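Local coordinates for protein porin (Rhodobacter blasticus, PDB 3PRN) that forms trimeric outer-membrane channels through which small hydrophilic solutes, up to about 0.6 kDa, diffuse passively, at residues 120-123 and 124-128; 153-157 and 158-162; 90-93 and 94-97. The protein carries 1 engineered substitution. One frame throughout, in Å; residues are numbered along the deposited sequence.

Contact 1 of 3, residues 120-123 and 124-128. With C8E ((hydroxyethyloxy)tri(ethyloxy)octane), chain C.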
ATOM      1  N   LYS A 120       4.549  -2.012  11.452  1.00 19.41           N
ATOM      2  CA  LYS A 120       4.409  -2.911  10.346  1.00 19.67           C
ATOM      3  C   LYS A 120       3.471  -4.077  10.634  1.00 19.89           C
ATOM      4  O   LYS A 120       3.098  -4.223  11.807  1.00 20.70           O
ATOM      5  CB  LYS A 120       5.792  -3.591  10.107  1.00 21.28           C
ATOM      6  CG  LYS A 120       6.787  -2.537   9.591  1.00 23.86           C
ATOM      7  CD  LYS A 120       8.077  -3.262   9.209  1.00 25.78           C
ATOM      8  CE  LYS A 120       9.080  -2.265   8.678  1.00 27.01           C
ATOM      9  NZ  LYS A 120      10.408  -2.871   8.436  1.00 26.78           N
ATOM     10  N   TYR A 121       3.183  -4.876   9.633  1.00 20.23           N
ATOM     11  CA  TYR A 121       2.357  -6.065   9.782  1.00 20.82           C
ATOM     12  C   TYR A 121       3.193  -7.081  10.606  1.00 21.62           C
ATOM     13  O   TYR A 121       4.406  -6.883  10.803  1.00 21.03           O
ATOM     14  CB  TYR A 121       2.022  -6.618   8.396  1.00 21.58           C
ATOM     15  CG  TYR A 121       3.222  -7.307   7.720  1.00 23.65           C
ATOM     16  CD1 TYR A 121       3.534  -8.651   7.931  1.00 23.88           C
ATOM     17  CD2 TYR A 121       4.026  -6.580   6.869  1.00 23.24           C
ATOM     18  CE1 TYR A 121       4.594  -9.273   7.287  1.00 23.56           C
ATOM     19  CE2 TYR A 121       5.107  -7.160   6.225  1.00 24.31           C
ATOM     20  CZ  TYR A 121       5.381  -8.504   6.428  1.00 25.87           C
ATOM     21  OH  TYR A 121       6.493  -9.049   5.785  1.00 25.98           O
ATOM     22  N   ASP A 122       2.582  -8.118  11.110  1.00 22.09           N
ATOM     23  CA  ASP A 122       3.344  -9.170  11.839  1.00 23.90           C
ATOM     24  C   ASP A 122       3.009 -10.528  11.223  1.00 24.03           C
ATOM     25  O   ASP A 122       1.871 -10.958  11.379  1.00 22.82           O
ATOM     26  CB  ASP A 122       2.954  -9.192  13.310  1.00 27.79           C
ATOM     27  CG  ASP A 122       3.704 -10.301  14.068  1.00 32.29           C
ATOM     28  OD1 ASP A 122       4.248 -11.257  13.505  1.00 32.48           O
ATOM     29  OD2 ASP A 122       3.754 -10.186  15.303  1.00 36.64           O
ATOM     30  N   ALA A 123       3.948 -11.172  10.535  1.00 25.12           N
ATOM     31  CA  ALA A 123       3.613 -12.431   9.847  1.00 27.51           C
ATOM     32  C   ALA A 123       3.309 -13.581  10.806  1.00 27.56           C
ATOM     33  O   ALA A 123       2.635 -14.506  10.352  1.00 28.64           O
ATOM     34  CB  ALA A 123       4.749 -12.864   8.888  1.00 29.30           C
ATOM     35  N   SER A 124       3.713 -13.514  12.074  1.00 28.70           N
ATOM     36  CA  SER A 124       3.394 -14.608  13.001  1.00 29.28           C
ATOM     37  C   SER A 124       1.901 -14.720  13.267  1.00 30.34           C
ATOM     38  O   SER A 124       1.441 -15.776  13.762  1.00 30.28           O
ATOM     39  CB  SER A 124       4.117 -14.429  14.336  1.00 30.57           C
ATOM     40  OG  SER A 124       3.638 -13.312  15.081  1.00 32.12           O
ATOM     41  N   GLY A 125       1.099 -13.663  13.019  1.00 28.42           N
ATOM     42  CA  GLY A 125      -0.343 -13.817  13.344  1.00 28.65           C
ATOM     43  C   GLY A 125      -0.602 -13.362  14.769  1.00 27.77           C
ATOM     44  O   GLY A 125      -1.753 -13.232  15.207  1.00 28.14           O
ATOM     45  N   ALA A 126       0.443 -13.054  15.535  1.00 27.78           N
ATOM     46  CA  ALA A 126       0.260 -12.659  16.916  1.00 27.39           C
ATOM     47  C   ALA A 126      -0.523 -11.362  17.101  1.00 27.05           C
ATOM     48  O   ALA A 126      -1.183 -11.254  18.151  1.00 27.31           O
ATOM     49  CB  ALA A 126       1.599 -12.434  17.647  1.00 29.57           C
ATOM     50  N   LEU A 127      -0.443 -10.416  16.179  1.00 25.88           N
ATOM     51  CA  LEU A 127      -1.178  -9.159  16.397  1.00 24.48           C
ATOM     52  C   LEU A 127      -2.567  -9.150  15.763  1.00 24.39           C
ATOM     53  O   LEU A 127      -3.151  -8.047  15.742  1.00 23.54           O
ATOM     54  CB  LEU A 127      -0.359  -8.023  15.792  1.00 24.42           C
ATOM     55  CG  LEU A 127       1.019  -7.756  16.396  1.00 27.06           C
ATOM     56  CD1 LEU A 127       1.680  -6.605  15.642  1.00 26.59           C
ATOM     57  CD2 LEU A 127       0.922  -7.451  17.896  1.00 25.74           C
ATOM     58  N   ASP A 128      -3.101 -10.239  15.231  1.00 23.03           N
ATOM     59  CA  ASP A 128      -4.350 -10.169  14.459  1.00 23.16           C
ATOM     60  C   ASP A 128      -5.576  -9.621  15.184  1.00 22.54           C
ATOM     61  O   ASP A 128      -6.410  -8.943  14.588  1.00 21.82           O
ATOM     62  CB  ASP A 128      -4.738 -11.567  13.901  1.00 23.75           C
ATOM     63  CG  ASP A 128      -3.799 -12.089  12.828  1.00 25.11           C
ATOM     64  OD1 ASP A 128      -2.728 -11.503  12.486  1.00 24.96           O
ATOM     65  OD2 ASP A 128      -4.086 -13.168  12.264  1.00 26.73           O
TER
HETATM   66  C1  C8E C 291      -1.700  -8.019   4.313  1.00 38.75           C
HETATM   67  C2  C8E C 291      -0.447  -7.277   4.279  1.00 40.64           C
HETATM   68  C3  C8E C 291       0.645  -8.067   3.708  1.00 41.59           C
HETATM   69  C4  C8E C 291       1.360  -8.632   4.852  1.00 42.14           C
HETATM   70  C5  C8E C 291       1.298 -10.103   4.622  1.00 43.63           C
HETATM   71  C6  C8E C 291       2.609 -10.624   4.418  1.00 45.72           C
HETATM   72  C7  C8E C 291       2.400 -11.985   4.823  1.00 48.28           C
HETATM   73  C8  C8E C 291       3.595 -12.796   4.532  1.00 52.48           C
HETATM   74  O9  C8E C 291       3.864 -13.945   5.354  1.00 55.96           O
HETATM   75  C10 C8E C 291       3.137 -15.115   5.019  1.00 60.01           C
HETATM   76  C11 C8E C 291       3.592 -16.203   5.961  1.00 64.63           C
HETATM   77  O12 C8E C 291       5.038 -16.418   5.921  1.00 69.14           O
HETATM   78  C13 C8E C 291       5.901 -15.740   6.905  1.00 71.14           C
HETATM   79  C14 C8E C 291       6.878 -14.587   6.516  1.00 73.51           C
HETATM   80  O15 C8E C 291       8.202 -14.245   7.054  1.00 75.67           O
HETATM   81  C16 C8E C 291       8.180 -13.069   7.888  1.00 76.51           C
HETATM   82  C17 C8E C 291       7.899 -11.701   7.251  1.00 76.40           C
HETATM   83  O18 C8E C 291       7.980 -10.414   7.825  1.00 76.07           O
HETATM   84  C19 C8E C 291       9.167  -9.945   8.511  1.00 76.13           C
HETATM   85  C20 C8E C 291       9.804  -8.548   7.965  1.00 75.02           C
HETATM   86  O21 C8E C 291      11.139  -8.793   7.497  1.00 73.85           O
HETATM   87  O   HOH W   1      -0.139 -10.614  13.409  1.00 27.81           O

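Contact 2 of 3, residues 153-157 and 158-162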
ATOM      1  N   GLN A 153      -8.435  -9.384  21.689  1.00 24.50           N
ATOM      2  CA  GLN A 153      -9.736  -8.927  22.129  1.00 26.09           C
ATOM      3  C   GLN A 153     -10.893  -9.861  21.860  1.00 26.23           C
ATOM      4  O   GLN A 153     -11.992  -9.620  22.403  1.00 26.49           O
ATOM      5  CB  GLN A 153     -10.040  -7.524  21.522  1.00 24.89           C
ATOM      6  CG  GLN A 153     -10.505  -7.635  20.047  1.00 25.85           C
ATOM      7  CD  GLN A 153     -11.275  -6.371  19.633  1.00 26.62           C
ATOM      8  OE1 GLN A 153     -11.870  -5.691  20.478  1.00 24.14           O
ATOM      9  NE2 GLN A 153     -11.282  -6.076  18.337  1.00 26.04           N
ATOM     10  N   THR A 154     -10.793 -10.866  21.037  1.00 26.87           N
ATOM     11  CA  THR A 154     -11.944 -11.700  20.751  1.00 29.36           C
ATOM     12  C   THR A 154     -12.069 -12.797  21.829  1.00 30.91           C
ATOM     13  O   THR A 154     -13.167 -13.319  22.022  1.00 30.99           O
ATOM     14  CB  THR A 154     -11.818 -12.411  19.384  1.00 29.31           C
ATOM     15  OG1 THR A 154     -10.630 -13.193  19.481  1.00 30.93           O
ATOM     16  CG2 THR A 154     -11.651 -11.427  18.233  1.00 30.25           C
ATOM     17  N   VAL A 155     -11.005 -13.123  22.500  1.00 31.94           N
ATOM     18  CA  VAL A 155     -11.040 -14.239  23.487  1.00 35.13           C
ATOM     19  C   VAL A 155     -11.463 -13.719  24.832  1.00 36.15           C
ATOM     20  O   VAL A 155     -11.181 -12.543  25.185  1.00 36.91           O
ATOM     21  CB  VAL A 155      -9.613 -14.829  23.549  1.00 36.33           C
ATOM     22  CG1 VAL A 155      -9.394 -15.572  24.842  1.00 37.75           C
ATOM     23  CG2 VAL A 155      -9.367 -15.688  22.316  1.00 35.77           C
ATOM     24  N   ASP A 156     -12.168 -14.506  25.631  1.00 37.95           N
ATOM     25  CA  ASP A 156     -12.593 -14.058  26.940  1.00 39.90           C
ATOM     26  C   ASP A 156     -11.507 -13.305  27.710  1.00 40.26           C
ATOM     27  O   ASP A 156     -10.365 -13.743  27.882  1.00 39.92           O
ATOM     28  CB  ASP A 156     -12.939 -15.309  27.804  1.00 46.43           C
ATOM     29  CG  ASP A 156     -13.891 -14.815  28.882  1.00 51.71           C
ATOM     30  OD1 ASP A 156     -13.415 -14.326  29.974  1.00 53.12           O
ATOM     31  OD2 ASP A 156     -15.157 -14.827  28.660  1.00 55.56           O
ATOM     32  N   SER A 157     -11.875 -12.183  28.254  1.00 40.87           N
ATOM     33  CA  SER A 157     -11.023 -11.266  28.969  1.00 42.89           C
ATOM     34  C   SER A 157     -10.183 -11.835  30.092  1.00 43.68           C
ATOM     35  O   SER A 157      -9.044 -11.399  30.354  1.00 43.29           O
ATOM     36  CB  SER A 157     -11.983 -10.194  29.547  1.00 46.29           C
ATOM     37  OG  SER A 157     -11.254  -9.026  29.804  1.00 49.67           O
ATOM     38  N   SER A 158     -10.697 -12.831  30.826  1.00 44.04           N
ATOM     39  CA  SER A 158      -9.893 -13.411  31.923  1.00 44.91           C
ATOM     40  C   SER A 158      -8.917 -14.444  31.413  1.00 44.22           C
ATOM     41  O   SER A 158      -8.069 -14.980  32.167  1.00 45.61           O
ATOM     42  CB  SER A 158     -10.887 -14.041  32.925  1.00 48.19           C
ATOM     43  OG  SER A 158     -11.537 -15.108  32.203  1.00 49.78           O
ATOM     44  N   LEU A 159      -8.947 -14.784  30.130  1.00 43.93           N
ATOM     45  CA  LEU A 159      -7.997 -15.754  29.603  1.00 43.24           C
ATOM     46  C   LEU A 159      -6.751 -15.127  28.998  1.00 42.81           C
ATOM     47  O   LEU A 159      -5.882 -15.857  28.465  1.00 43.03           O
ATOM     48  CB  LEU A 159      -8.733 -16.615  28.550  1.00 45.50           C
ATOM     49  CG  LEU A 159      -9.922 -17.412  29.158  1.00 47.32           C
ATOM     50  CD1 LEU A 159     -10.804 -18.001  28.089  1.00 47.17           C
ATOM     51  CD2 LEU A 159      -9.365 -18.520  30.051  1.00 48.02           C
ATOM     52  N   VAL A 160      -6.643 -13.788  28.950  1.00 41.43           N
ATOM     53  CA  VAL A 160      -5.453 -13.163  28.324  1.00 39.55           C
ATOM     54  C   VAL A 160      -4.876 -12.127  29.263  1.00 37.10           C
ATOM     55  O   VAL A 160      -5.568 -11.622  30.152  1.00 37.24           O
ATOM     56  CB  VAL A 160      -5.778 -12.544  26.942  1.00 42.51           C
ATOM     57  CG1 VAL A 160      -6.263 -13.651  25.997  1.00 43.59           C
ATOM     58  CG2 VAL A 160      -6.836 -11.488  27.000  1.00 43.34           C
ATOM     59  N   THR A 161      -3.633 -11.772  29.127  1.00 36.02           N
ATOM     60  CA  THR A 161      -3.060 -10.753  30.008  1.00 34.40           C
ATOM     61  C   THR A 161      -3.113  -9.405  29.300  1.00 33.49           C
ATOM     62  O   THR A 161      -2.515  -9.289  28.236  1.00 33.23           O
ATOM     63  CB  THR A 161      -1.567 -11.093  30.257  1.00 35.57           C
ATOM     64  OG1 THR A 161      -1.505 -12.446  30.720  1.00 38.09           O
ATOM     65  CG2 THR A 161      -0.899 -10.138  31.200  1.00 36.07           C
ATOM     66  N   GLU A 162      -3.765  -8.436  29.862  1.00 32.61           N
ATOM     67  CA  GLU A 162      -3.836  -7.115  29.226  1.00 32.27           C
ATOM     68  C   GLU A 162      -2.791  -6.202  29.852  1.00 31.11           C
ATOM     69  O   GLU A 162      -2.449  -6.408  31.010  1.00 31.33           O
ATOM     70  CB  GLU A 162      -5.239  -6.510  29.418  1.00 33.47           C
ATOM     71  CG  GLU A 162      -6.269  -7.316  28.623  1.00 34.96           C
ATOM     72  CD  GLU A 162      -6.956  -8.361  29.477  1.00 39.51           C
ATOM     73  OE1 GLU A 162      -6.949  -8.273  30.724  1.00 39.98           O
ATOM     74  OE2 GLU A 162      -7.523  -9.329  28.909  1.00 40.61           O
TER

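Contact 3 of 3, residues 90-93 and 94-97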
ATOM      1  N   ASP A  90       5.704   4.317  26.026  1.00 22.92           N
ATOM      2  CA  ASP A  90       6.408   4.690  24.805  1.00 22.12           C
ATOM      3  C   ASP A  90       6.186   6.158  24.494  1.00 22.88           C
ATOM      4  O   ASP A  90       6.987   6.687  23.725  1.00 21.32           O
ATOM      5  CB  ASP A  90       5.940   3.793  23.643  1.00 24.32           C
ATOM      6  CG  ASP A  90       6.791   3.914  22.360  1.00 24.13           C
ATOM      7  OD1 ASP A  90       7.988   3.671  22.380  1.00 20.88           O
ATOM      8  OD2 ASP A  90       6.235   4.250  21.288  1.00 26.43           O
ATOM      9  N   SER A  91       5.151   6.809  25.041  1.00 21.64           N
ATOM     10  CA  SER A  91       4.936   8.197  24.632  1.00 23.58           C
ATOM     11  C   SER A  91       5.434   9.279  25.578  1.00 23.73           C
ATOM     12  O   SER A  91       5.541  10.413  25.131  1.00 23.92           O
ATOM     13  CB  SER A  91       3.395   8.400  24.501  1.00 24.28           C
ATOM     14  OG  SER A  91       2.919   7.478  23.514  1.00 25.69           O
ATOM     15  N   VAL A  92       5.737   8.992  26.838  1.00 23.84           N
ATOM     16  CA  VAL A  92       6.200   9.991  27.765  1.00 23.91           C
ATOM     17  C   VAL A  92       7.473  10.671  27.253  1.00 23.86           C
ATOM     18  O   VAL A  92       8.251  10.083  26.491  1.00 23.54           O
ATOM     19  CB  VAL A  92       6.764   9.492  29.125  1.00 26.91           C
ATOM     20  CG1 VAL A  92       5.787   9.688  30.286  1.00 27.59           C
ATOM     21  CG2 VAL A  92       7.111   8.002  29.118  1.00 25.03           C
ATOM     22  N   ALA A  93       7.684  11.889  27.713  1.00 23.55           N
ATOM     23  CA  ALA A  93       8.892  12.650  27.368  1.00 23.19           C
ATOM     24  C   ALA A  93      10.112  12.055  28.148  1.00 24.02           C
ATOM     25  O   ALA A  93       9.949  11.288  29.096  1.00 22.77           O
ATOM     26  CB  ALA A  93       8.719  14.120  27.753  1.00 22.19           C
ATOM     27  N   LEU A  94      11.291  12.415  27.638  1.00 22.62           N
ATOM     28  CA  LEU A  94      12.575  12.167  28.212  1.00 23.58           C
ATOM     29  C   LEU A  94      13.115  10.756  28.054  1.00 23.25           C
ATOM     30  O   LEU A  94      14.354  10.601  27.960  1.00 23.26           O
ATOM     31  CB  LEU A  94      12.585  12.549  29.723  1.00 23.35           C
ATOM     32  CG  LEU A  94      12.180  14.010  30.062  1.00 25.25           C
ATOM     33  CD1 LEU A  94      12.263  14.220  31.583  1.00 25.31           C
ATOM     34  CD2 LEU A  94      13.049  15.012  29.307  1.00 25.31           C
ATOM     35  N   THR A  95      12.263   9.765  28.024  1.00 22.82           N
ATOM     36  CA  THR A  95      12.703   8.356  28.087  1.00 22.98           C
ATOM     37  C   THR A  95      13.580   7.970  26.918  1.00 22.95           C
ATOM     38  O   THR A  95      14.395   7.030  27.043  1.00 23.77           O
ATOM     39  CB  THR A  95      11.474   7.480  28.325  1.00 23.20           C
ATOM     40  OG1 THR A  95      11.812   6.129  28.696  1.00 24.67           O
ATOM     41  CG2 THR A  95      10.651   7.348  27.013  1.00 20.77           C
ATOM     42  N   TYR A  96      13.503   8.610  25.736  1.00 22.57           N
ATOM     43  CA  TYR A  96      14.372   8.242  24.628  1.00 22.03           C
ATOM     44  C   TYR A  96      15.397   9.304  24.313  1.00 22.30           C
ATOM     45  O   TYR A  96      16.106   9.210  23.283  1.00 22.61           O
ATOM     46  CB  TYR A  96      13.504   8.020  23.334  1.00 22.50           C
ATOM     47  CG  TYR A  96      12.576   6.812  23.477  1.00 20.69           C
ATOM     48  CD1 TYR A  96      13.117   5.561  23.742  1.00 22.84           C
ATOM     49  CD2 TYR A  96      11.203   6.941  23.316  1.00 20.16           C
ATOM     50  CE1 TYR A  96      12.329   4.421  23.855  1.00 22.84           C
ATOM     51  CE2 TYR A  96      10.375   5.840  23.494  1.00 20.85           C
ATOM     52  CZ  TYR A  96      10.956   4.583  23.713  1.00 21.75           C
ATOM     53  OH  TYR A  96      10.147   3.520  23.867  1.00 23.74           O
ATOM     54  N   ASP A  97      15.570  10.320  25.146  1.00 22.36           N
ATOM     55  CA  ASP A  97      16.477  11.437  24.828  1.00 22.51           C
ATOM     56  C   ASP A  97      17.928  11.171  24.880  1.00 23.06           C
ATOM     57  O   ASP A  97      18.694  12.065  24.452  1.00 23.40           O
ATOM     58  CB  ASP A  97      16.157  12.663  25.698  1.00 25.90           C
ATOM     59  CG  ASP A  97      14.858  13.320  25.323  1.00 29.72           C
ATOM     60  OD1 ASP A  97      14.162  12.928  24.381  1.00 33.42           O
ATOM     61  OD2 ASP A  97      14.442  14.287  25.966  1.00 31.39           O
TER

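Contact 1 of 3, residues 120-123 and 124-128
Asp122 and Ser124 meet through a single carboxylate oxygen. Asp122 OD1 accepts from Ser124 N at 2.7 Å, on the anti side of the carboxylate and 34° out of its plane. This bond makes an Asx turn. Ser124 OG donates to the same OD1, also at 2.7 Å, from higher above the plane. Both donors come to the same face. The carboxylate of Asp122 reaches them with CG anti to the backbone N (chi1 178°). Ser124 OG is an acceptor as well. Ala126 N donates to it at 3.2 Å, which gives an ST turn.

The carbonyl of Asp122 has two partners of its own. Gly125 N reaches Asp122 O at 3.3 Å in a nearly straight bond (166°). A water donates to Asp122 O at 2.9 Å and also to Asp128 OD1. The same water accepts from Leu127 N at 2.8 Å, so it bridges the carbonyl of the first turn to the backbone N and the carboxylate of the second. Leu127 CD1 packs on Asp122 CB at 3.7 Å, the two side chains crossing at about a right angle.

Tyr121 and Ala123 face the detergent. C4 of the C8E molecule lies over one face of the Tyr121 ring, and Ala123 CB sits at the ring edge. Lys120 NZ forms salt bridges with Asp56 and Asp59. Leu127 and Asp128 pack on Ala62 of the second subunit. The stretch is a pair of successive type I beta turns, Asp122 to Gly125 and Gly125 to Asp128, in a porin loop at the trimer interface.

Contact 2 of 3, residues 153-157 and 158-162
Asp156 and Ser158 are joined by two hydrogen bonds to one oxygen. Ser158 N donates to Asp156 OD1 at 3.2 Å, almost straight (167°). Ser158 OG donates to Asp156 OD1 at 3.0 Å. Both reach the anti side of the carboxylate, but from opposite faces of its plane, so OD1 is held between them. The hydroxyl can fold back this way because Ser158 OG stands between its own N and carbonyl carbon (chi1 64°). A leucine in place of Asp156 would probably leave Ser158 N and OG without this shared acceptor and set the hydroxyl free to turn.

One backbone bond runs beside these. Leu159 N donates to Asp156 O at 2.9 Å. With the bond from Ser158 N to OD1, it makes an Asx motif. The turn sits in the loop that joins the neighbouring barrel strands 142-150 and 163-171 of this porin. The second subunit lies against it: Glu23 of that subunit accepts from Ser157 N, and Ile27 O of that subunit accepts from Gln153 NE2.

Apolar contacts are made by Val155. Val155 CG1 touches Leu159 CB and Val160 CG1, each at 3.9 Å. Val155 and Leu159 cross at about a right angle. Leu159 CD1 reaches back to Asp156 CB at 3.4 Å.

One polar approach joins two acceptors. Glu162 OE2 lies 2.9 Å from Ser157 O, both acceptors as they stand; the closeness may raise the tendency of Glu162 to hold a proton. The Glu162 chain is bent at chi2 (96°), and it also touches Tyr148 and Asp150 of strand 142-150.

Contact 3 of 3, residues 90-93 and 94-97
The Tyr96 ring meets Asp90 at its edge and Thr95 on one face. Asp90 O lies in the ring plane, 3.5 Å from Tyr96 CE2. Thr95 CG2 sits 3.7 Å above the plane, offset toward the rim. The phenol closes the bend. Tyr96 OH donates to Asp90 OD1 at 2.6 Å, meeting the anti lone pair of that oxygen. The carboxylate plane is turned 69° from the ring. Asp90 CG is anti to its N (chi1 -169°), and this brings the carboxylate round to the hydroxyl.

The bend lies where helix 88-91 gives way to the long loop before strand 131-138. In porins of this kind that loop folds into the barrel and narrows the pore. The inner wall of the barrel is close here. Val92 and Leu94 pack on Phe195, and Asp169 accepts from Ala93 N.

The same Thr95 CG2 touches Val92 O at 3.7 Å and Val92 CG2 at 4.2 Å. The hydroxyl of Thr95 is bonded to Tyr213 OH. Thr95 N makes a weak, bent bond to Ala93 O at 3.0 Å. Leu94 between them has a positive phi (77°), but the backbone only approaches a classic gamma turn, its closing bond being weak. A type I beta turn follows directly, with Asp97 N bonded to Leu94 O at 3.1 Å.

The three contacts come in series along the chain; none crosses or encloses another. Contact 3 is first. It closes the bend at the end of helix 88-91, inside the barrel near the centre of the chain. The loop then runs on to contact 1, which turns the chain shortly before strand 131-138. Contact 2 follows after strand 142-150, as a tight turn within the loop leading to strand 163-171. Contacts 1 and 2 both touch the second subunit, their centres about 17 Å apart. Contact 3 touches no other chain, and its centre is about 25 Å from that of contact 1. One long loop therefore links pore interior to trimer interface.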